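Local atomic coordinates of response regulator receiver protein (Desulfuromonas acetoxidans, PDB entry 2ZAY), a protein that probably acts in two-component signal transduction; the part modelled is its CheY-like receiver domain. Residues H54-E59 with I83-L88. Residues are numbered along the deposited sequence; the frame is centred on the assembly and turned at random.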
loop_
_atom_site.group_PDB
_atom_site.type_symbol
_atom_site.label_atom_id
_atom_site.label_comp_id
_atom_site.label_asym_id
_atom_site.label_seq_id
_atom_site.Cartn_x
_atom_site.Cartn_y
_atom_site.Cartn_z
ATOM N N HIS A 54 -1.696 -3.150 -9.578
ATOM C CA HIS A 54 -0.508 -3.997 -9.693
ATOM C C HIS A 54 0.170 -4.114 -8.334
ATOM O O HIS A 54 0.884 -5.078 -8.055
ATOM C CB HIS A 54 0.497 -3.413 -10.690
ATOM C CG HIS A 54 0.031 -3.435 -12.111
ATOM N ND1 HIS A 54 -0.629 -2.374 -12.693
ATOM C CD2 HIS A 54 0.125 -4.391 -13.066
ATOM C CE1 HIS A 54 -0.920 -2.674 -13.947
ATOM N NE2 HIS A 54 -0.474 -3.893 -14.198
ATOM N N LEU A 55 -0.046 -3.110 -7.494
ATOM C CA LEU A 55 0.549 -3.097 -6.165
ATOM C C LEU A 55 -0.321 -2.256 -5.242
ATOM O O LEU A 55 -0.952 -1.295 -5.678
ATOM C CB LEU A 55 1.975 -2.537 -6.237
ATOM C CG LEU A 55 2.752 -2.539 -4.919
ATOM C CD1 LEU A 55 4.241 -2.692 -5.195
ATOM C CD2 LEU A 55 2.465 -1.258 -4.173
ATOM N N ILE A 56 -0.346 -2.620 -3.964
ATOM C CA ILE A 56 -1.166 -1.912 -2.992
ATOM C C ILE A 56 -0.306 -1.372 -1.869
ATOM O O ILE A 56 0.609 -2.046 -1.391
ATOM C CB ILE A 56 -2.250 -2.860 -2.413
ATOM C CG1 ILE A 56 -3.187 -3.306 -3.543
ATOM C CG2 ILE A 56 -3.025 -2.167 -1.290
ATOM C CD1 ILE A 56 -4.135 -4.419 -3.158
ATOM N N ILE A 57 -0.583 -0.137 -1.467
ATOM C CA ILE A 57 0.158 0.494 -0.381
ATOM C C ILE A 57 -0.895 0.845 0.666
ATOM O O ILE A 57 -1.850 1.563 0.371
ATOM C CB ILE A 57 0.834 1.798 -0.846
ATOM C CG1 ILE A 57 1.836 1.507 -1.962
ATOM C CG2 ILE A 57 1.518 2.474 0.332
ATOM C CD1 ILE A 57 2.386 2.772 -2.628
ATOM N N THR A 58 -0.735 0.344 1.882
ATOM C CA THR A 58 -1.723 0.646 2.907
ATOM C C THR A 58 -1.122 1.091 4.224
ATOM O O THR A 58 -0.036 0.657 4.606
ATOM C CB THR A 58 -2.626 -0.573 3.202
ATOM O OG1 THR A 58 -3.591 -0.211 4.194
ATOM C CG2 THR A 58 -1.800 -1.755 3.728
ATOM N N GLU A 59 -1.835 1.980 4.908
ATOM C CA GLU A 59 -1.413 2.445 6.216
ATOM C C GLU A 59 -1.529 1.191 7.085
ATOM O O GLU A 59 -2.472 0.419 6.926
ATOM C CB GLU A 59 -2.378 3.521 6.718
ATOM C CG GLU A 59 -1.992 4.153 8.040
ATOM C CD GLU A 59 -2.937 5.279 8.433
ATOM O OE1 GLU A 59 -2.625 6.021 9.391
ATOM O OE2 GLU A 59 -3.996 5.414 7.785
ATOM N N ILE A 83 -1.497 -9.987 -5.220
ATOM C CA ILE A 83 -1.040 -8.607 -5.433
ATOM C C ILE A 83 -0.111 -8.224 -4.286
ATOM O O ILE A 83 -0.447 -8.427 -3.123
ATOM C CB ILE A 83 -2.214 -7.616 -5.453
ATOM C CG1 ILE A 83 -3.131 -7.913 -6.646
ATOM C CG2 ILE A 83 -1.675 -6.188 -5.513
ATOM C CD1 ILE A 83 -4.426 -7.079 -6.652
ATOM N N PRO A 84 1.071 -7.668 -4.595
ATOM C CA PRO A 84 1.976 -7.295 -3.500
ATOM C C PRO A 84 1.443 -6.126 -2.682
ATOM O O PRO A 84 0.807 -5.219 -3.221
ATOM C CB PRO A 84 3.283 -6.962 -4.220
ATOM C CG PRO A 84 2.815 -6.455 -5.565
ATOM C CD PRO A 84 1.704 -7.433 -5.908
ATOM N N VAL A 85 1.704 -6.154 -1.380
ATOM C CA VAL A 85 1.229 -5.091 -0.493
ATOM C C VAL A 85 2.375 -4.498 0.317
ATOM O O VAL A 85 3.136 -5.223 0.967
ATOM C CB VAL A 85 0.142 -5.624 0.488
ATOM C CG1 VAL A 85 -0.473 -4.456 1.275
ATOM C CG2 VAL A 85 -0.952 -6.365 -0.292
ATOM N N ILE A 86 2.503 -3.175 0.261
ATOM C CA ILE A 86 3.537 -2.458 1.007
ATOM C C ILE A 86 2.860 -1.778 2.189
ATOM O O ILE A 86 1.799 -1.172 2.027
ATOM C CB ILE A 86 4.206 -1.347 0.153
ATOM C CG1 ILE A 86 5.082 -1.967 -0.943
ATOM C CG2 ILE A 86 5.053 -0.427 1.058
ATOM C CD1 ILE A 86 5.745 -0.927 -1.825
ATOM N N ALA A 87 3.452 -1.887 3.374
ATOM C CA ALA A 87 2.885 -1.240 4.548
ATOM C C ALA A 87 3.572 0.091 4.815
ATOM O O ALA A 87 4.788 0.214 4.685
ATOM C CB ALA A 87 3.017 -2.142 5.779
ATOM N N LEU A 88 2.769 1.080 5.187
ATOM C CA LEU A 88 3.247 2.413 5.518
ATOM C C LEU A 88 2.860 2.604 6.982
ATOM O O LEU A 88 1.707 2.414 7.348
ATOM C CB LEU A 88 2.540 3.451 4.645
ATOM C CG LEU A 88 3.361 4.198 3.593
ATOM C CD1 LEU A 88 4.222 3.242 2.788
ATOM C CD2 LEU A 88 2.405 4.981 2.697
#
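Ile56 and Thr58 each bond through both N and O to the strand beside them, and these four bonds make the parallel ladder between 54-59 and 83-88. Ile56 N donates to Pro84 O and Ile86 N returns to Ile56 O at 2.8 Å; Thr58 N then reaches Ile86 O, and Leu88 N closes the ladder on Thr58 O at 2.9 Å. Leu88 N comes in tilted 28° from the carbonyl plane, where the other three donors lie nearly in line with C=O. CA-H groups supplement the ladder, as where Val85 CA lies 3.2 Å from Ile56 O.

Apolar contacts line both faces of the sheet. On the face of Ile57, chi1 -61° turns its CG1 beside the backbone N and leaves CG2 to face both methyls of Leu88, 3.6 Å from Leu88 CD2. Leu55 crosses the Pro84 ring at about a right angle, CG to CG 4.0 Å, while its two methyls meet Ile86 CD1; helix 115-129 packs on Leu55, Ile57 and Pro84. On the other face, Ile83 CG2 nestles against Ile56 CG1 at 3.8 Å. Thr58 chi1 of -179° puts CG2 between N and the carbonyl carbon, 3.9 Å from Val85 CG1, and OG1 bonds within its own strand to Glu59 O.

Glu59, its OE2 bonded to Thr16 OG1 beside Asp15, takes the place where most receiver domains have the phospho-accepting aspartate, so the usual phosphorylation may not occur here. Backbone bonds, largely buried between apolar side chains, set the register and zip together the two strands that helix 67-75 connects in a beta-alpha-beta unit; the side chains pack the sheet's two faces.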